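Local coordinates for protein NAD-dependent epimerase/dehydratase (Methylobacillus flagellatus KT, PDB 3GPI) that is of unknown function but probably binds NAD in a Rossmann-type domain and acts as an epimerase, dehydratase or related oxidoreductase, at residues I151-G156 with E207-V212; R63-V68 with P100-F105; E28-R33 with Q44-D49; S155-P160 with N183-D188. One frame throughout, in Å; residues are numbered along the deposited sequence.

Overall arrangement
All four contacts are parallel strand pairings of one central sheet, the extended dinucleotide-binding sheet expected of this NAD-dependent epimerase/dehydratase family. Contact 3 lies farthest out, pairing 29-33 with 45-47; contact 2 joins 66-69 to 103-109, its centre about 14 Å away. Strand 6-9 bridges these two, and the glycine-rich pattern that follows it is consistent with a dinucleotide site. Contacts 1 and 4 both use strand 149-158, one pairing it with 209-212 and the other with 181-186; they share Ser155 and Gly156, with centres about 13 Å apart. Contact 4 also touches two ethanediol molecules, probably from the crystallisation liquor. Contacts 2 and 4 are the most widely separated, about 25 Å between centres.

Contact 1. Residues I151-G156 with E207-V212; sequences ILRFSG and ERLYIV
Arg153 N donates to Tyr210 O at 2.8 Å, and Arg153 O in turn accepts from Val212 N. Tyr210 N binds Ile151 O at 2.9 Å, running almost straight out from the carbonyl, whereas Ile151 N sits 42° above the plane of the Arg208 carbonyl. Ser155 N closes the parallel ladder on Val212 O at 3.0 Å. On the face carrying Ile151 and Arg153, Leu209 touches both: with CG anti to the backbone N (chi1 176°), its CD1 meets Ile151 CG2 at 3.6 Å and covers one face of the Arg153 guanidinium, while CD2 lies 3.6 Å from Arg153 NH1. The extended arginine chain reaches past it to a salt bridge with Glu141 and a hydrogen bond with Tyr113. An alanine in place of Arg153 is likely to leave Glu141 without its mate and uncover the Leu209 methyls. On the other face Val212 CG1 sits over the Phe154 ring, 4.1 Å from its centroid, a CH-pi contact, and Leu152 CD2 meets Tyr210 CD2 at 3.9 Å. The sheet thus separates its chemistry: one face is largely apolar, while the other carries a buried, paired charge covered on one flat side by leucine methyls.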
loop_
_atom_site.group_PDB
_atom_site.type_symbol
_atom_site.label_atom_id
_atom_site.label_comp_id
_atom_site.label_asym_id
_atom_site.label_seq_id
_atom_site.Cartn_x
_atom_site.Cartn_y
_atom_site.Cartn_z
ATOM N N ILE A 151 -0.041 -8.596 7.759
ATOM C CA ILE A 151 0.895 -7.667 7.139
ATOM C C ILE A 151 0.610 -7.688 5.635
ATOM O O ILE A 151 0.473 -8.733 5.003
ATOM C CB ILE A 151 2.315 -8.158 7.393
ATOM C CG1 ILE A 151 2.660 -8.017 8.878
ATOM C CG2 ILE A 151 3.324 -7.397 6.527
ATOM C CD1 ILE A 151 3.848 -8.869 9.240
ATOM N N LEU A 152 0.494 -6.474 5.094
ATOM C CA LEU A 152 0.199 -6.294 3.672
ATOM C C LEU A 152 1.406 -5.611 3.035
ATOM O O LEU A 152 1.588 -4.387 3.205
ATOM C CB LEU A 152 -1.040 -5.403 3.534
ATOM C CG LEU A 152 -2.266 -6.024 4.218
ATOM C CD1 LEU A 152 -3.363 -4.975 4.310
ATOM C CD2 LEU A 152 -2.737 -7.275 3.520
ATOM N N ARG A 153 2.240 -6.384 2.321
ATOM C CA ARG A 153 3.404 -5.755 1.668
ATOM C C ARG A 153 2.979 -5.232 0.303
ATOM O O ARG A 153 2.768 -6.019 -0.620
ATOM C CB ARG A 153 4.521 -6.786 1.510
ATOM C CG ARG A 153 5.182 -7.095 2.848
ATOM C CD ARG A 153 6.284 -8.148 2.715
ATOM N NE ARG A 153 6.812 -8.487 4.036
ATOM C CZ ARG A 153 7.433 -9.640 4.314
ATOM N NH1 ARG A 153 7.615 -10.555 3.384
ATOM N NH2 ARG A 153 7.829 -9.852 5.555
ATOM N N PHE A 154 2.730 -3.914 0.244
ATOM C CA PHE A 154 2.257 -3.294 -0.993
ATOM C C PHE A 154 3.445 -3.066 -1.935
ATOM O O PHE A 154 4.527 -2.650 -1.480
ATOM C CB PHE A 154 1.674 -1.915 -0.680
ATOM C CG PHE A 154 0.213 -1.898 -0.304
ATOM C CD1 PHE A 154 -0.625 -0.974 -0.911
ATOM C CD2 PHE A 154 -0.308 -2.756 0.637
ATOM C CE1 PHE A 154 -1.993 -0.923 -0.575
ATOM C CE2 PHE A 154 -1.678 -2.739 0.944
ATOM C CZ PHE A 154 -2.521 -1.820 0.368
ATOM N N SER A 155 3.253 -3.352 -3.226
ATOM C CA SER A 155 4.208 -2.877 -4.230
ATOM C C SER A 155 3.998 -1.382 -4.457
ATOM O O SER A 155 3.399 -0.706 -3.626
ATOM C CB SER A 155 4.084 -3.726 -5.475
ATOM O OG SER A 155 2.794 -3.700 -6.034
ATOM N N GLY A 156 4.496 -0.855 -5.575
ATOM C CA GLY A 156 4.367 0.586 -5.808
ATOM C C GLY A 156 2.943 1.026 -6.069
ATOM O O GLY A 156 2.326 0.570 -7.035
ATOM N N GLU A 207 -4.899 -14.662 6.359
ATOM C CA GLU A 207 -3.500 -15.023 6.471
ATOM C C GLU A 207 -2.708 -13.970 7.230
ATOM O O GLU A 207 -3.119 -12.788 7.333
ATOM C CB GLU A 207 -2.951 -15.086 5.052
ATOM C CG GLU A 207 -3.653 -16.061 4.141
ATOM C CD GLU A 207 -2.941 -17.386 4.063
ATOM O OE1 GLU A 207 -1.696 -17.426 4.224
ATOM O OE2 GLU A 207 -3.643 -18.392 3.831
ATOM N N ARG A 208 -1.518 -14.348 7.699
ATOM C CA ARG A 208 -0.700 -13.376 8.399
ATOM C C ARG A 208 0.081 -12.417 7.487
ATOM O O ARG A 208 0.557 -11.411 7.965
ATOM C CB ARG A 208 0.201 -14.027 9.461
ATOM C CG ARG A 208 -0.617 -14.411 10.706
ATOM C CD ARG A 208 0.222 -14.916 11.845
ATOM N NE ARG A 208 1.018 -13.884 12.501
ATOM C CZ ARG A 208 0.575 -13.090 13.475
ATOM N NH1 ARG A 208 -0.673 -13.202 13.897
ATOM N NH2 ARG A 208 1.376 -12.155 13.994
ATOM N N LEU A 209 0.188 -12.745 6.207
ATOM C CA LEU A 209 1.003 -11.967 5.265
ATOM C C LEU A 209 0.500 -12.134 3.858
ATOM O O LEU A 209 0.298 -13.236 3.393
ATOM C CB LEU A 209 2.457 -12.476 5.366
ATOM C CG LEU A 209 3.487 -11.880 4.403
ATOM C CD1 LEU A 209 3.695 -10.392 4.602
ATOM C CD2 LEU A 209 4.864 -12.608 4.561
ATOM N N TYR A 210 0.348 -10.995 3.160
ATOM C CA TYR A 210 0.089 -10.999 1.706
ATOM C C TYR A 210 0.984 -10.000 1.057
ATOM O O TYR A 210 1.213 -8.906 1.599
ATOM C CB TYR A 210 -1.324 -10.501 1.359
ATOM C CG TYR A 210 -2.485 -11.344 1.857
ATOM C CD1 TYR A 210 -3.019 -12.369 1.076
ATOM C CD2 TYR A 210 -3.027 -11.115 3.110
ATOM C CE1 TYR A 210 -4.099 -13.134 1.549
ATOM C CE2 TYR A 210 -4.111 -11.877 3.589
ATOM C CZ TYR A 210 -4.624 -12.871 2.797
ATOM O OH TYR A 210 -5.673 -13.589 3.348
ATOM N N ILE A 211 1.430 -10.358 -0.133
ATOM C CA ILE A 211 1.975 -9.391 -1.077
ATOM C C ILE A 211 0.767 -8.794 -1.819
ATOM O O ILE A 211 -0.086 -9.517 -2.355
ATOM C CB ILE A 211 2.929 -10.070 -2.069
ATOM C CG1 ILE A 211 4.183 -10.507 -1.304
ATOM C CG2 ILE A 211 3.368 -9.034 -3.161
ATOM C CD1 ILE A 211 5.216 -11.285 -2.141
ATOM N N VAL A 212 0.666 -7.467 -1.822
ATOM C CA VAL A 212 -0.443 -6.771 -2.482
ATOM C C VAL A 212 0.120 -6.128 -3.728
ATOM O O VAL A 212 0.791 -5.091 -3.653
ATOM C CB VAL A 212 -1.069 -5.744 -1.517
ATOM C CG1 VAL A 212 -2.326 -5.154 -2.142
ATOM C CG2 VAL A 212 -1.515 -6.429 -0.236
#

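Contact 2. Residues R63-V68 with P100-F105; sequences RPEILV and PLQHVF
Ile66 sends one branch to Phe105 and the other to His103 on one face of the sheet. Its CB carries CG2 anti to the backbone N, and this methyl arrives at the edge of the Phe105 ring, close to its plane, 3.6 Å from CD2. The other branch starts at CG1, beside the backbone N (chi1 -56°), and bends again so that CD1, the tip, lands 3.6 Å from His103 CB. The His103 ring itself turns elsewhere, to Ser148 and Thr150, and lays CD2 over a face of Phe105. Across the sheet Leu67 CD2 lies alongside Val104 CG1, and Leu101 CD1 tucks in against Leu67 N at 3.7 Å. The backbone bonds set the register: Leu67 N binds His103 O at 3.1 Å, and Phe105 N binds Leu67 O at 2.8 Å. Before the strands begin, Gln102 N takes Glu65 O at 2.7 Å, with a weak second bond from His103 N. At the outer end Pro100 CD rests over one face of the Arg63 guanidinium, 3.4 Å from NH1, while NH2 bonds to Gly98 O. Helix 86-95 covers the Leu67 and Val104 face, and helix 187-201 packs on Phe105, the three-layer alpha/beta arrangement typical of a Rossmann fold.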
loop_
_atom_site.group_PDB
_atom_site.type_symbol
_atom_site.label_atom_id
_atom_site.label_comp_id
_atom_site.label_asym_id
_atom_site.label_seq_id
_atom_site.Cartn_x
_atom_site.Cartn_y
_atom_site.Cartn_z
ATOM N N ARG A 63 -12.506 2.893 20.857
ATOM C CA ARG A 63 -12.749 1.461 20.997
ATOM C C ARG A 63 -12.812 0.703 19.657
ATOM O O ARG A 63 -13.772 -0.003 19.381
ATOM C CB ARG A 63 -14.032 1.232 21.826
ATOM C CG ARG A 63 -13.843 1.760 23.246
ATOM C CD ARG A 63 -14.923 1.298 24.230
ATOM N NE ARG A 63 -14.947 -0.166 24.297
ATOM C CZ ARG A 63 -14.000 -0.920 24.838
ATOM N NH1 ARG A 63 -14.103 -2.240 24.758
ATOM N NH2 ARG A 63 -12.982 -0.403 25.503
ATOM N N PRO A 64 -11.763 0.833 18.838
ATOM C CA PRO A 64 -11.848 0.115 17.561
ATOM C C PRO A 64 -11.722 -1.405 17.766
ATOM O O PRO A 64 -11.003 -1.857 18.665
ATOM C CB PRO A 64 -10.608 0.629 16.811
ATOM C CG PRO A 64 -9.613 0.911 17.926
ATOM C CD PRO A 64 -10.495 1.591 18.955
ATOM N N GLU A 65 -12.391 -2.181 16.914
ATOM C CA GLU A 65 -12.123 -3.609 16.824
ATOM C C GLU A 65 -11.006 -3.879 15.827
ATOM O O GLU A 65 -10.366 -4.924 15.906
ATOM C CB GLU A 65 -13.378 -4.336 16.369
ATOM C CG GLU A 65 -14.326 -4.625 17.547
ATOM C CD GLU A 65 -15.502 -3.674 17.694
ATOM O OE1 GLU A 65 -15.966 -3.049 16.703
ATOM O OE2 GLU A 65 -16.020 -3.607 18.839
ATOM N N ILE A 66 -10.791 -2.959 14.877
ATOM C CA ILE A 66 -9.786 -3.157 13.850
ATOM C C ILE A 66 -8.894 -1.922 13.763
ATOM O O ILE A 66 -9.396 -0.784 13.736
ATOM C CB ILE A 66 -10.433 -3.402 12.460
ATOM C CG1 ILE A 66 -11.394 -4.581 12.470
ATOM C CG2 ILE A 66 -9.383 -3.543 11.346
ATOM C CD1 ILE A 66 -10.761 -5.941 12.572
ATOM N N LEU A 67 -7.568 -2.140 13.776
ATOM C CA LEU A 67 -6.615 -1.085 13.444
ATOM C C LEU A 67 -6.049 -1.322 12.063
ATOM O O LEU A 67 -5.582 -2.427 11.803
ATOM C CB LEU A 67 -5.479 -1.081 14.456
ATOM C CG LEU A 67 -4.296 -0.152 14.142
ATOM C CD1 LEU A 67 -4.691 1.320 14.127
ATOM C CD2 LEU A 67 -3.180 -0.409 15.170
ATOM N N VAL A 68 -6.107 -0.310 11.185
ATOM C CA VAL A 68 -5.349 -0.362 9.935
ATOM C C VAL A 68 -4.236 0.664 10.078
ATOM O O VAL A 68 -4.523 1.852 10.238
ATOM C CB VAL A 68 -6.229 -0.015 8.699
ATOM C CG1 VAL A 68 -5.396 -0.143 7.441
ATOM C CG2 VAL A 68 -7.421 -0.941 8.640
ATOM N N PRO A 100 -11.168 -3.033 22.309
ATOM C CA PRO A 100 -11.583 -4.391 22.005
ATOM C C PRO A 100 -10.962 -4.816 20.675
ATOM O O PRO A 100 -11.650 -5.281 19.773
ATOM C CB PRO A 100 -13.091 -4.248 21.914
ATOM C CG PRO A 100 -13.270 -2.900 21.307
ATOM C CD PRO A 100 -12.185 -2.045 21.953
ATOM N N LEU A 101 -9.652 -4.652 20.584
ATOM C CA LEU A 101 -8.954 -4.855 19.326
ATOM C C LEU A 101 -8.901 -6.333 18.937
ATOM O O LEU A 101 -8.421 -7.177 19.705
ATOM C CB LEU A 101 -7.546 -4.264 19.482
ATOM C CG LEU A 101 -6.667 -4.153 18.237
ATOM C CD1 LEU A 101 -7.354 -3.212 17.275
ATOM C CD2 LEU A 101 -5.290 -3.586 18.634
ATOM N N GLN A 102 -9.401 -6.640 17.743
ATOM C CA GLN A 102 -9.464 -8.017 17.246
ATOM C C GLN A 102 -8.457 -8.294 16.136
ATOM O O GLN A 102 -8.111 -9.445 15.889
ATOM C CB GLN A 102 -10.859 -8.314 16.709
ATOM C CG GLN A 102 -11.933 -8.327 17.797
ATOM C CD GLN A 102 -13.332 -8.399 17.218
ATOM O OE1 GLN A 102 -13.611 -7.834 16.147
ATOM N NE2 GLN A 102 -14.237 -9.050 17.947
ATOM N N HIS A 103 -8.013 -7.267 15.427
ATOM C CA HIS A 103 -7.097 -7.489 14.327
ATOM C C HIS A 103 -6.372 -6.217 13.994
ATOM O O HIS A 103 -6.926 -5.126 14.063
ATOM C CB HIS A 103 -7.822 -7.991 13.065
ATOM C CG HIS A 103 -6.977 -8.906 12.225
ATOM N ND1 HIS A 103 -6.671 -10.194 12.595
ATOM C CD2 HIS A 103 -6.298 -8.679 11.075
ATOM C CE1 HIS A 103 -5.906 -10.752 11.673
ATOM N NE2 HIS A 103 -5.660 -9.850 10.742
ATOM N N VAL A 104 -5.102 -6.377 13.618
ATOM C CA VAL A 104 -4.303 -5.283 13.084
ATOM C C VAL A 104 -3.932 -5.566 11.631
ATOM O O VAL A 104 -3.357 -6.601 11.333
ATOM C CB VAL A 104 -3.020 -5.101 13.872
ATOM C CG1 VAL A 104 -2.192 -3.978 13.258
ATOM C CG2 VAL A 104 -3.327 -4.801 15.317
ATOM N N PHE A 105 -4.281 -4.669 10.712
ATOM C CA PHE A 105 -3.793 -4.725 9.330
ATOM C C PHE A 105 -2.664 -3.728 9.203
ATOM O O PHE A 105 -2.856 -2.524 9.471
ATOM C CB PHE A 105 -4.907 -4.408 8.327
ATOM C CG PHE A 105 -5.996 -5.432 8.284
ATOM C CD1 PHE A 105 -5.846 -6.562 7.496
ATOM C CD2 PHE A 105 -7.152 -5.319 9.070
ATOM C CE1 PHE A 105 -6.833 -7.517 7.438
ATOM C CE2 PHE A 105 -8.151 -6.297 9.010
ATOM C CZ PHE A 105 -7.996 -7.391 8.208
#

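Contact 3. Residues E28-R33 with Q44-D49; sequences EVTGLR and QTLIAD
Two torsions near +70° bring Arg33 and Thr45 together: CG of the arginine (chi1 70°) and OG1 of the threonine (chi1 68°) each stand between backbone N and carbonyl carbon. From there the extended arginine chain crosses Thr45 at about a right angle, and its NE gives OG1 a 2.9 Å hydrogen bond in the guanidinium plane. Ile47 lies across one face of that group, CG1 centred over it, 3.5 Å from CZ. Water 3 ties Arg33 NH2 to Thr45 O. A leucine at Arg33 would probably leave Thr45 OG1 without this donor, and water 3 without one of its two partners. Gly31 N to Gln44 O and Arg33 N to Leu46 O belong to a four-bond parallel ladder. On the face of Leu32, CD2 meets Ala48 CB at 3.7 Å. Water 1 links Val29 O to Gln44 N, and water 2 links Thr30 OG1 to Gln44 NE2. This outlying strand pair is therefore joined by backbone bonds and water bridges as well as by one arginine held both at its edge and on a face.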
loop_
_atom_site.group_PDB
_atom_site.type_symbol
_atom_site.label_atom_id
_atom_site.label_comp_id
_atom_site.label_asym_id
_atom_site.label_seq_id
_atom_site.Cartn_x
_atom_site.Cartn_y
_atom_site.Cartn_z
ATOM N N GLU A 28 -18.189 2.183 11.267
ATOM C CA GLU A 28 -17.764 3.397 11.959
ATOM C C GLU A 28 -16.268 3.489 11.764
ATOM O O GLU A 28 -15.541 2.618 12.197
ATOM C CB GLU A 28 -18.116 3.327 13.451
ATOM C CG GLU A 28 -17.784 4.598 14.198
ATOM C CD GLU A 28 -18.179 4.533 15.675
ATOM O OE1 GLU A 28 -19.176 3.871 16.003
ATOM O OE2 GLU A 28 -17.466 5.133 16.503
ATOM N N VAL A 29 -15.816 4.528 11.089
ATOM C CA VAL A 29 -14.411 4.675 10.729
ATOM C C VAL A 29 -13.897 6.027 11.219
ATOM O O VAL A 29 -14.550 7.070 11.021
ATOM C CB VAL A 29 -14.217 4.650 9.187
ATOM C CG1 VAL A 29 -12.723 4.763 8.842
ATOM C CG2 VAL A 29 -14.906 3.385 8.558
ATOM N N THR A 30 -12.725 6.014 11.839
ATOM C CA THR A 30 -12.034 7.250 12.264
ATOM C C THR A 30 -10.590 7.162 11.828
ATOM O O THR A 30 -9.951 6.112 11.930
ATOM C CB THR A 30 -12.097 7.416 13.816
ATOM O OG1 THR A 30 -13.474 7.360 14.212
ATOM C CG2 THR A 30 -11.482 8.767 14.255
ATOM N N GLY A 31 -10.035 8.296 11.377
ATOM C CA GLY A 31 -8.619 8.348 11.011
ATOM C C GLY A 31 -7.778 9.126 12.004
ATOM O O GLY A 31 -8.301 9.965 12.752
ATOM N N LEU A 32 -6.502 8.841 12.001
ATOM C CA LEU A 32 -5.549 9.591 12.782
ATOM C C LEU A 32 -4.635 10.249 11.757
ATOM O O LEU A 32 -3.962 9.548 10.972
ATOM C CB LEU A 32 -4.777 8.624 13.707
ATOM C CG LEU A 32 -3.921 9.107 14.875
ATOM C CD1 LEU A 32 -3.623 7.908 15.765
ATOM C CD2 LEU A 32 -2.619 9.728 14.360
ATOM N N ARG A 33 -4.587 11.591 11.766
ATOM C CA ARG A 33 -3.793 12.364 10.802
ATOM C C ARG A 33 -2.886 13.376 11.491
ATOM O O ARG A 33 -2.994 13.586 12.692
ATOM C CB ARG A 33 -4.751 13.097 9.876
ATOM C CG ARG A 33 -5.498 14.234 10.592
ATOM C CD ARG A 33 -6.212 15.126 9.640
ATOM N NE ARG A 33 -7.176 15.945 10.359
ATOM C CZ ARG A 33 -7.076 17.262 10.522
ATOM N NH1 ARG A 33 -6.060 17.940 9.992
ATOM N NH2 ARG A 33 -8.013 17.909 11.188
ATOM N N GLN A 44 -14.018 11.594 9.084
ATOM C CA GLN A 44 -13.905 11.748 10.518
ATOM C C GLN A 44 -12.486 11.448 10.939
ATOM O O GLN A 44 -12.037 10.319 10.754
ATOM C CB GLN A 44 -14.854 10.732 11.158
ATOM C CG GLN A 44 -14.847 10.732 12.611
ATOM C CD GLN A 44 -15.975 11.585 13.143
ATOM O OE1 GLN A 44 -16.639 12.291 12.374
ATOM N NE2 GLN A 44 -16.188 11.537 14.445
ATOM N N THR A 45 -11.746 12.436 11.438
ATOM C CA THR A 45 -10.392 12.199 11.911
ATOM C C THR A 45 -10.109 12.997 13.177
ATOM O O THR A 45 -10.829 13.951 13.458
ATOM C CB THR A 45 -9.269 12.581 10.874
ATOM O OG1 THR A 45 -9.254 14.006 10.705
ATOM C CG2 THR A 45 -9.488 11.942 9.503
ATOM N N LEU A 46 -9.051 12.595 13.876
ATOM C CA LEU A 46 -8.401 13.393 14.919
ATOM C C LEU A 46 -6.948 13.613 14.544
ATOM O O LEU A 46 -6.369 12.882 13.738
ATOM C CB LEU A 46 -8.518 12.713 16.303
ATOM C CG LEU A 46 -7.787 11.377 16.462
ATOM C CD1 LEU A 46 -6.589 11.524 17.364
ATOM C CD2 LEU A 46 -8.749 10.331 17.053
ATOM N N ILE A 47 -6.358 14.655 15.121
ATOM C CA ILE A 47 -4.965 14.962 14.953
ATOM C C ILE A 47 -4.166 14.335 16.077
ATOM O O ILE A 47 -4.489 14.506 17.266
ATOM C CB ILE A 47 -4.747 16.530 14.888
ATOM C CG1 ILE A 47 -5.424 17.120 13.644
ATOM C CG2 ILE A 47 -3.253 16.865 14.936
ATOM C CD1 ILE A 47 -5.706 18.658 13.724
ATOM N N ALA A 48 -3.131 13.602 15.718
ATOM C CA ALA A 48 -2.189 13.098 16.684
ATOM C C ALA A 48 -0.860 12.788 16.025
ATOM O O ALA A 48 -0.742 12.837 14.794
ATOM C CB ALA A 48 -2.751 11.858 17.387
ATOM N N ASP A 49 0.140 12.475 16.842
ATOM C CA ASP A 49 1.484 12.192 16.367
ATOM C C ASP A 49 1.869 10.874 16.945
ATOM O O ASP A 49 2.097 10.763 18.156
ATOM C CB ASP A 49 2.472 13.270 16.845
ATOM C CG ASP A 49 3.902 13.037 16.337
ATOM O OD1 ASP A 49 4.266 11.927 15.901
ATOM O OD2 ASP A 49 4.690 13.997 16.391
HETATM O O HOH W 1 -14.745 8.774 8.697
HETATM O O HOH W 2 -15.101 9.097 15.683
HETATM O O HOH W 3 -9.836 16.521 12.958
#

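Contact 4. Residues S155-P160 with N183-D188; sequences SGIYGP and NRIHRD. With EDO (1,2-ethanediol), chain C; EDO (1,2-ethanediol), chain B.
Asn183 O accepts from Gly156 N at 3.2 Å, the donor standing well above the carbonyl plane; it also accepts from O1 of one ethanediol. Arg184 runs beside the Tyr158 ring, its CG 3.6 Å from CE2, and bends at chi3 (45°), bringing NE 2.9 Å from O1 of the second ethanediol, while NH2 binds Thr182. Ile185 pairs by backbone with both Gly156 and Tyr158, and its CG2 lies 4.1 Å from Ile157 CG1. His186 turns its edge toward the face of Tyr158, the ring planes 69° apart, while Gly159 CA lies over a face of the imidazole. Its ND1 accepts from Asp188 N at 2.9 Å, in the ring plane, capping helix 187-201. Arg187 N binds Tyr158 O, and Pro160 CD sits centrally over its guanidinium, 3.8 Å from CZ. Both NE and NH2 of that arginine grip Asp188 OD1. The strand thus passes straight into a helix whose N-terminus is capped by a ring nitrogen, and the two-nitrogen grip on OD1 probably offsets part of that carboxylate's charge, with Glu17 close by.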
loop_
_atom_site.group_PDB
_atom_site.type_symbol
_atom_site.label_atom_id
_atom_site.label_comp_id
_atom_site.label_asym_id
_atom_site.label_seq_id
_atom_site.Cartn_x
_atom_site.Cartn_y
_atom_site.Cartn_z
ATOM N N SER A 155 3.253 -3.352 -3.226
ATOM C CA SER A 155 4.208 -2.877 -4.230
ATOM C C SER A 155 3.998 -1.382 -4.457
ATOM O O SER A 155 3.399 -0.706 -3.626
ATOM C CB SER A 155 4.084 -3.726 -5.475
ATOM O OG SER A 155 2.794 -3.700 -6.034
ATOM N N GLY A 156 4.496 -0.855 -5.575
ATOM C CA GLY A 156 4.367 0.586 -5.808
ATOM C C GLY A 156 2.943 1.026 -6.069
ATOM O O GLY A 156 2.326 0.570 -7.035
ATOM N N ILE A 157 2.445 1.926 -5.233
ATOM C CA ILE A 157 1.070 2.404 -5.421
ATOM C C ILE A 157 1.009 3.406 -6.566
ATOM O O ILE A 157 1.871 4.300 -6.668
ATOM C CB ILE A 157 0.540 3.077 -4.127
ATOM C CG1 ILE A 157 0.583 2.073 -2.978
ATOM C CG2 ILE A 157 -0.862 3.560 -4.336
ATOM C CD1 ILE A 157 0.262 2.667 -1.600
ATOM N N TYR A 158 0.007 3.279 -7.407
ATOM C CA TYR A 158 -0.258 4.305 -8.458
ATOM C C TYR A 158 -1.733 4.580 -8.456
ATOM O O TYR A 158 -2.523 3.824 -7.877
ATOM C CB TYR A 158 0.213 3.852 -9.840
ATOM C CG TYR A 158 -0.592 2.772 -10.527
ATOM C CD1 TYR A 158 -1.272 3.061 -11.703
ATOM C CD2 TYR A 158 -0.693 1.458 -10.044
ATOM C CE1 TYR A 158 -1.995 2.128 -12.393
ATOM C CE2 TYR A 158 -1.419 0.512 -10.736
ATOM C CZ TYR A 158 -2.067 0.830 -11.917
ATOM O OH TYR A 158 -2.763 -0.117 -12.607
ATOM N N GLY A 159 -2.123 5.682 -9.064
ATOM C CA GLY A 159 -3.552 6.031 -9.054
ATOM C C GLY A 159 -3.621 7.541 -9.131
ATOM O O GLY A 159 -2.609 8.182 -9.412
ATOM N N PRO A 160 -4.794 8.133 -8.826
ATOM C CA PRO A 160 -4.906 9.598 -8.813
ATOM C C PRO A 160 -3.890 10.219 -7.853
ATOM O O PRO A 160 -3.640 9.685 -6.774
ATOM C CB PRO A 160 -6.361 9.817 -8.349
ATOM C CG PRO A 160 -7.061 8.550 -8.763
ATOM C CD PRO A 160 -6.039 7.482 -8.408
ATOM N N ASN A 183 6.755 -3.471 -10.161
ATOM C CA ASN A 183 5.571 -4.114 -9.577
ATOM C C ASN A 183 4.709 -3.006 -9.050
ATOM O O ASN A 183 5.197 -2.031 -8.473
ATOM C CB ASN A 183 5.968 -5.028 -8.439
ATOM C CG ASN A 183 6.885 -6.151 -8.882
ATOM O OD1 ASN A 183 6.441 -7.178 -9.379
ATOM N ND2 ASN A 183 8.184 -5.939 -8.719
ATOM N N ARG A 184 3.409 -3.158 -9.238
ATOM C CA ARG A 184 2.478 -2.062 -8.847
ATOM C C ARG A 184 1.141 -2.543 -8.302
ATOM O O ARG A 184 0.728 -3.677 -8.541
ATOM C CB ARG A 184 2.165 -1.139 -10.049
ATOM C CG ARG A 184 1.324 -1.841 -11.132
ATOM C CD ARG A 184 1.269 -1.158 -12.525
ATOM N NE ARG A 184 2.637 -0.773 -12.829
ATOM C CZ ARG A 184 3.616 -1.632 -13.037
ATOM N NH1 ARG A 184 3.377 -2.917 -13.263
ATOM N NH2 ARG A 184 4.841 -1.177 -13.069
ATOM N N ILE A 185 0.479 -1.658 -7.567
ATOM C CA ILE A 185 -0.881 -1.882 -7.118
ATOM C C ILE A 185 -1.582 -0.543 -7.229
ATOM O O ILE A 185 -1.081 0.475 -6.794
ATOM C CB ILE A 185 -0.895 -2.475 -5.661
ATOM C CG1 ILE A 185 -2.324 -2.850 -5.215
ATOM C CG2 ILE A 185 -0.235 -1.535 -4.666
ATOM C CD1 ILE A 185 -2.896 -4.143 -5.903
ATOM N N HIS A 186 -2.786 -0.550 -7.793
ATOM C CA HIS A 186 -3.547 0.678 -7.857
ATOM C C HIS A 186 -4.082 1.002 -6.460
ATOM O O HIS A 186 -4.524 0.102 -5.729
ATOM C CB HIS A 186 -4.731 0.466 -8.800
ATOM C CG HIS A 186 -5.448 1.734 -9.181
ATOM N ND1 HIS A 186 -6.252 2.442 -8.296
ATOM C CD2 HIS A 186 -5.492 2.402 -10.359
ATOM C CE1 HIS A 186 -6.754 3.495 -8.926
ATOM N NE2 HIS A 186 -6.320 3.487 -10.179
ATOM N N ARG A 187 -4.032 2.272 -6.079
ATOM C CA ARG A 187 -4.585 2.724 -4.796
ATOM C C ARG A 187 -5.945 2.105 -4.489
ATOM O O ARG A 187 -6.203 1.677 -3.358
ATOM C CB ARG A 187 -4.716 4.245 -4.795
ATOM C CG ARG A 187 -5.312 4.850 -3.515
ATOM C CD ARG A 187 -5.931 6.232 -3.838
ATOM N NE ARG A 187 -7.161 6.130 -4.613
ATOM C CZ ARG A 187 -7.867 7.161 -5.051
ATOM N NH1 ARG A 187 -7.455 8.397 -4.812
ATOM N NH2 ARG A 187 -8.952 6.949 -5.777
ATOM N N ASP A 188 -6.845 2.056 -5.466
ATOM C CA ASP A 188 -8.189 1.579 -5.172
ATOM C C ASP A 188 -8.225 0.079 -4.936
ATOM O O ASP A 188 -9.058 -0.407 -4.179
ATOM C CB ASP A 188 -9.144 1.898 -6.299
ATOM C CG ASP A 188 -9.420 3.385 -6.459
ATOM O OD1 ASP A 188 -8.978 4.226 -5.665
ATOM O OD2 ASP A 188 -10.182 3.706 -7.404
HETATM C C1 EDO C . 8.926 -2.485 -8.390
HETATM O O1 EDO C . 8.320 -1.305 -8.841
HETATM C C2 EDO C . 8.352 -2.906 -7.081
HETATM O O2 EDO C . 9.085 -3.909 -6.439
HETATM C C1 EDO B . 4.388 2.175 -11.158
HETATM O O1 EDO B . 3.319 1.891 -11.996
HETATM C C2 EDO B . 5.266 0.996 -11.409
HETATM O O2 EDO B . 6.403 1.524 -12.034
HETATM O O HOH W 4 -4.606 9.537 -4.456
#